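Local structure of OBG-type G domain-containing protein (2E87) at residues P176-S181 with I251-P256; V286-D291 with I315-G320. The protein binds GDP and is probably a GTP-binding protein of the Obg/NOG1 type, though its cellular role is unknown. All coordinates share one frame; numbering follows the deposited sequence.

Contact 1: P176-S181 with I251-P256; sequences PNVGKS and IYIFDP. With GDP (guanosine-5'-diphosphate), chain F.
O2B of the GDP beta-phosphate is gripped by the backbone N atoms of G179 and K180, by K180 NZ and, weakly, by V178 N. This is the P-loop (Walker A) of a G domain, wrapped round the phosphates between a strand and a helix, with the end of strand 249-254 packed against its outer side. K180 N reaches O2B at 2.9 Å. The lysine chain bends at chi3 and chi4, which brings NZ back to the same oxygen at 3.0 Å while it also bonds to G174 O. G179 N is shared between O2B and the bridging O3A, N177 N takes O1B, and S181 N runs almost straight (175°) onto O3B at 2.8 Å.

No hydrogen bond crosses the contact; methyls meet aliphatic carbons and backbone carbonyls. With chi1 at -61°, V178 sets its two methyls to different tasks: CG2 lies 4.0 Å from I253 CB and near O2B, whereas CG1 meets D255 CB, also at 4.0 Å. The carboxylate of D255 is held elsewhere, OD1 by S257. I253 reaches toward the helix start, CG2 3.7 Å from V178 O, its extended chain placing CD1 3.8 Å from G179 O and 3.9 Å from K180 CA.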
# COMPACT_ATOMS: atom_id res chain seq x y z
N PRO A 176 10.57 23.47 -6.99
CA PRO A 176 9.31 23.77 -7.65
C PRO A 176 9.58 24.67 -8.83
O PRO A 176 10.50 25.49 -8.80
CB PRO A 176 8.52 24.49 -6.55
CG PRO A 176 9.13 23.94 -5.26
CD PRO A 176 10.58 23.97 -5.60
N ASN A 177 8.79 24.49 -9.88
CA ASN A 177 8.89 25.28 -11.09
C ASN A 177 10.13 25.07 -11.93
O ASN A 177 10.45 25.93 -12.77
CB ASN A 177 8.79 26.78 -10.78
CG ASN A 177 7.66 27.12 -9.83
OD1 ASN A 177 6.51 26.78 -10.08
ND2 ASN A 177 8.00 27.79 -8.74
N VAL A 178 10.86 23.98 -11.74
CA VAL A 178 12.05 23.80 -12.58
C VAL A 178 11.72 23.08 -13.89
O VAL A 178 12.56 22.98 -14.77
CB VAL A 178 13.17 23.01 -11.86
CG1 VAL A 178 13.63 23.76 -10.63
CG2 VAL A 178 12.69 21.61 -11.51
N GLY A 179 10.49 22.57 -14.00
CA GLY A 179 10.09 21.88 -15.22
C GLY A 179 9.83 20.39 -15.11
O GLY A 179 9.76 19.69 -16.12
N LYS A 180 9.69 19.89 -13.89
CA LYS A 180 9.45 18.48 -13.67
C LYS A 180 8.26 17.93 -14.46
O LYS A 180 8.41 16.99 -15.24
CB LYS A 180 9.26 18.20 -12.17
CG LYS A 180 10.51 18.46 -11.34
CD LYS A 180 10.40 17.87 -9.93
CE LYS A 180 9.27 18.52 -9.12
NZ LYS A 180 9.54 19.97 -8.87
N SER A 181 7.07 18.51 -14.26
CA SER A 181 5.89 18.03 -14.97
C SER A 181 5.95 18.31 -16.48
O SER A 181 5.43 17.53 -17.28
CB SER A 181 4.63 18.66 -14.39
OG SER A 181 4.66 20.07 -14.53
N ILE A 251 15.91 11.34 -12.28
CA ILE A 251 16.28 12.45 -13.16
C ILE A 251 16.20 13.70 -12.30
O ILE A 251 15.16 14.02 -11.74
CB ILE A 251 15.30 12.65 -14.34
CG1 ILE A 251 15.49 11.56 -15.39
CG2 ILE A 251 15.57 14.00 -14.99
CD1 ILE A 251 14.48 11.62 -16.53
N TYR A 252 17.32 14.41 -12.18
CA TYR A 252 17.33 15.62 -11.37
C TYR A 252 17.46 16.82 -12.29
O TYR A 252 18.45 16.96 -13.01
CB TYR A 252 18.51 15.61 -10.40
CG TYR A 252 18.32 16.63 -9.31
CD1 TYR A 252 17.72 16.27 -8.11
CD2 TYR A 252 18.63 17.97 -9.52
CE1 TYR A 252 17.41 17.22 -7.14
CE2 TYR A 252 18.33 18.93 -8.56
CZ TYR A 252 17.72 18.54 -7.37
OH TYR A 252 17.41 19.47 -6.40
N ILE A 253 16.45 17.69 -12.25
CA ILE A 253 16.46 18.88 -13.08
C ILE A 253 16.91 20.14 -12.35
O ILE A 253 16.39 20.47 -11.28
CB ILE A 253 15.05 19.18 -13.64
CG1 ILE A 253 14.49 17.96 -14.38
CG2 ILE A 253 15.14 20.38 -14.58
CD1 ILE A 253 13.08 18.17 -14.93
N PHE A 254 17.88 20.83 -12.95
CA PHE A 254 18.40 22.10 -12.45
C PHE A 254 17.83 23.17 -13.39
O PHE A 254 17.60 22.90 -14.57
CB PHE A 254 19.92 22.20 -12.57
CG PHE A 254 20.68 21.46 -11.51
CD1 PHE A 254 21.23 20.21 -11.77
CD2 PHE A 254 20.88 22.04 -10.26
CE1 PHE A 254 21.97 19.55 -10.81
CE2 PHE A 254 21.62 21.39 -9.29
CZ PHE A 254 22.17 20.14 -9.56
N ASP A 255 17.61 24.38 -12.88
CA ASP A 255 17.13 25.50 -13.69
C ASP A 255 18.17 26.62 -13.55
O ASP A 255 18.07 27.47 -12.66
CB ASP A 255 15.76 26.00 -13.20
CG ASP A 255 15.34 27.31 -13.88
OD1 ASP A 255 15.99 27.70 -14.88
OD2 ASP A 255 14.35 27.94 -13.43
N PRO A 256 19.17 26.63 -14.42
CA PRO A 256 20.24 27.65 -14.38
C PRO A 256 19.78 29.10 -14.49
O PRO A 256 20.50 30.00 -14.10
CB PRO A 256 21.15 27.25 -15.54
CG PRO A 256 20.90 25.79 -15.69
CD PRO A 256 19.42 25.68 -15.51
PB GDP F . 7.57 21.73 -11.84
O1B GDP F . 6.93 22.57 -10.74
O2B GDP F . 9.12 21.39 -11.51
O3B GDP F . 6.72 20.63 -12.49
O3A GDP F . 7.72 22.79 -13.02
PA GDP F . 6.84 22.96 -14.36
O1A GDP F . 6.91 21.74 -15.21
O2A GDP F . 5.31 23.29 -13.95
O5' GDP F . 7.49 24.20 -15.16
C5' GDP F . 7.38 25.38 -14.35
C4' GDP F . 7.32 26.63 -15.24
O4' GDP F . 8.52 26.67 -16.11
C3' GDP F . 6.16 26.66 -16.23
O3' GDP F . 5.29 27.75 -16.52
C2' GDP F . 6.73 25.89 -17.45
O2' GDP F . 6.02 26.35 -18.62
C1' GDP F . 8.08 26.57 -17.52
N9 GDP F . 9.07 25.78 -18.27
C8 GDP F . 9.24 24.42 -18.27
N7 GDP F . 10.22 24.09 -19.06
C5 GDP F . 10.75 25.20 -19.62
C6 GDP F . 11.82 25.46 -20.55
O6 GDP F . 12.48 24.55 -21.02
N1 GDP F . 12.07 26.77 -20.89
C2 GDP F . 11.32 27.81 -20.36
N2 GDP F . 11.60 29.10 -20.72
N3 GDP F . 10.33 27.58 -19.51
C4 GDP F . 10.02 26.31 -19.11

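Contact 2: V286-D291 with I315-G320; sequences VINKID and ISALKG. With GDP (guanosine-5'-diphosphate), chain F.
The guanine of GDP is sandwiched between the two segments: the alkyl chain of K289 lies along one face, with CE 3.7 Å from C4, and L318 covers the opposite face, its CB 3.4 Å from C6. These are the NKxD motif, N288 to D291, and the SAL-type loop, S316 to L318, which together read the base in G domains. At the N1/N2 edge the carboxylate of D291 acts as a fork: base N1 gives a nearly straight bond (173°) to OD1 at 2.7 Å, and N2 gives a longer one to OD2. L318 N comes at O6 from the L318 face, well off the base plane, with its N-H straight (175°), and S316 OG sits 3.1 Å from that oxygen, off the plane on the same side. S316 OG also accepts from K319 N, an ST motif that braces the loop.

N288 touches the base and also ties the two loops together. Its CG is anti to the backbone N (chi1 -160°), and the twist at chi2 then turns OD1 to the loop, where A317 N donates to it in the carbonyl plane, on a lone pair, at 2.8 Å. ND2 bonds to V178 O and lies above the base plane, 3.3 Å from N7, on the K289 side. With an alanine here, A317 N and V178 O would probably both lose their mates, leaving the S316-L318 loop less firmly tied to the P-loop. Behind the pocket, I315 N donates to I287 O, and I290 N closes back onto I315 O at 3.2 Å.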
# COMPACT_ATOMS: atom_id res chain seq x y z
N VAL A 286 19.75 16.71 -15.62
CA VAL A 286 19.30 17.45 -16.77
C VAL A 286 19.37 18.93 -16.42
O VAL A 286 18.97 19.34 -15.32
CB VAL A 286 17.84 17.06 -17.12
CG1 VAL A 286 17.18 18.16 -17.91
CG2 VAL A 286 17.82 15.77 -17.95
N ILE A 287 19.91 19.73 -17.34
CA ILE A 287 20.00 21.19 -17.15
C ILE A 287 18.92 21.79 -18.06
O ILE A 287 19.11 21.89 -19.28
CB ILE A 287 21.39 21.70 -17.54
CG1 ILE A 287 22.44 20.98 -16.71
CG2 ILE A 287 21.49 23.19 -17.34
CD1 ILE A 287 23.85 21.54 -16.86
N ASN A 288 17.80 22.17 -17.46
CA ASN A 288 16.65 22.70 -18.20
C ASN A 288 16.68 24.20 -18.45
O ASN A 288 17.61 24.88 -18.03
CB ASN A 288 15.37 22.33 -17.45
CG ASN A 288 14.12 22.40 -18.33
OD1 ASN A 288 14.14 22.00 -19.51
ND2 ASN A 288 13.03 22.87 -17.76
N LYS A 289 15.66 24.70 -19.13
CA LYS A 289 15.57 26.13 -19.46
C LYS A 289 16.80 26.65 -20.24
O LYS A 289 17.19 27.80 -20.07
CB LYS A 289 15.41 26.98 -18.18
CG LYS A 289 13.99 27.18 -17.68
CD LYS A 289 13.57 26.10 -16.72
CE LYS A 289 12.19 26.39 -16.14
NZ LYS A 289 12.18 27.53 -15.19
N ILE A 290 17.40 25.83 -21.09
CA ILE A 290 18.56 26.31 -21.85
C ILE A 290 18.17 27.39 -22.86
O ILE A 290 19.01 28.16 -23.31
CB ILE A 290 19.26 25.17 -22.62
CG1 ILE A 290 18.29 24.51 -23.58
CG2 ILE A 290 19.85 24.18 -21.65
CD1 ILE A 290 18.91 23.39 -24.39
N ASP A 291 16.88 27.45 -23.20
CA ASP A 291 16.37 28.43 -24.15
C ASP A 291 16.28 29.86 -23.59
O ASP A 291 16.14 30.82 -24.34
CB ASP A 291 14.97 28.01 -24.64
CG ASP A 291 13.96 27.93 -23.51
OD1 ASP A 291 14.19 27.16 -22.56
OD2 ASP A 291 12.93 28.63 -23.57
N ILE A 315 18.85 20.68 -21.94
CA ILE A 315 17.53 20.58 -22.59
C ILE A 315 16.61 21.78 -22.38
O ILE A 315 16.93 22.72 -21.64
CB ILE A 315 16.71 19.34 -22.07
CG1 ILE A 315 16.09 19.66 -20.70
CG2 ILE A 315 17.59 18.11 -21.95
CD1 ILE A 315 15.06 18.65 -20.21
N SER A 316 15.45 21.72 -23.02
CA SER A 316 14.41 22.73 -22.90
C SER A 316 13.11 21.94 -22.96
O SER A 316 12.59 21.65 -24.03
CB SER A 316 14.45 23.74 -24.05
OG SER A 316 13.26 24.52 -24.05
N ALA A 317 12.60 21.57 -21.79
CA ALA A 317 11.37 20.80 -21.69
C ALA A 317 10.22 21.46 -22.45
O ALA A 317 9.38 20.78 -23.04
CB ALA A 317 10.99 20.59 -20.22
N LEU A 318 10.19 22.79 -22.42
CA LEU A 318 9.12 23.52 -23.08
C LEU A 318 9.17 23.42 -24.60
O LEU A 318 8.15 23.18 -25.25
CB LEU A 318 9.16 25.00 -22.68
CG LEU A 318 7.82 25.67 -22.35
CD1 LEU A 318 8.04 27.16 -22.15
CD2 LEU A 318 6.81 25.44 -23.46
N LYS A 319 10.36 23.58 -25.18
CA LYS A 319 10.49 23.54 -26.62
C LYS A 319 10.91 22.21 -27.24
O LYS A 319 11.08 22.13 -28.46
CB LYS A 319 11.44 24.65 -27.07
CG LYS A 319 10.87 26.03 -26.83
CD LYS A 319 11.78 27.08 -27.42
CE LYS A 319 11.18 28.46 -27.29
NZ LYS A 319 12.15 29.48 -27.75
N GLY A 320 11.08 21.17 -26.43
CA GLY A 320 11.46 19.88 -26.97
C GLY A 320 12.93 19.73 -27.31
O GLY A 320 13.35 18.66 -27.78
PB GDP F . 7.57 21.73 -11.84
O1B GDP F . 6.93 22.57 -10.74
O2B GDP F . 9.12 21.39 -11.51
O3B GDP F . 6.72 20.63 -12.49
O3A GDP F . 7.72 22.79 -13.02
PA GDP F . 6.84 22.96 -14.36
O1A GDP F . 6.91 21.74 -15.21
O2A GDP F . 5.31 23.29 -13.95
O5' GDP F . 7.49 24.20 -15.16
C5' GDP F . 7.38 25.38 -14.35
C4' GDP F . 7.32 26.63 -15.24
O4' GDP F . 8.52 26.67 -16.11
C3' GDP F . 6.16 26.66 -16.23
O3' GDP F . 5.29 27.75 -16.52
C2' GDP F . 6.73 25.89 -17.45
O2' GDP F . 6.02 26.35 -18.62
C1' GDP F . 8.08 26.57 -17.52
N9 GDP F . 9.07 25.78 -18.27
C8 GDP F . 9.24 24.42 -18.27
N7 GDP F . 10.22 24.09 -19.06
C5 GDP F . 10.75 25.20 -19.62
C6 GDP F . 11.82 25.46 -20.55
O6 GDP F . 12.48 24.55 -21.02
N1 GDP F . 12.07 26.77 -20.89
C2 GDP F . 11.32 27.81 -20.36
N2 GDP F . 11.60 29.10 -20.72
N3 GDP F . 10.33 27.58 -19.51
C4 GDP F . 10.02 26.31 -19.11

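After the N-terminal helices, strand 169-173 leads into 176-181, and the chain runs through strands 204-211 and 214-220 and helix 234-241 before strand 249-254 returns to close contact 1. Helix 264-277 then carries it to strand 283-287, where contact 2 opens; helix 295-307 and short strand 313-314 bring back 315-320 to close it, just before helix 323-350. The two loops follow in series, neither nesting nor crossing. The centres of the two contacts lie about 9 Å apart, and neighbouring strands join them: Y252 O is 2.9 Å from V286 N, and a salt bridge links D255 OD2 to K289 NZ at 2.8 Å. Contact 1 holds the phosphate end of GDP and contact 2 the guanine.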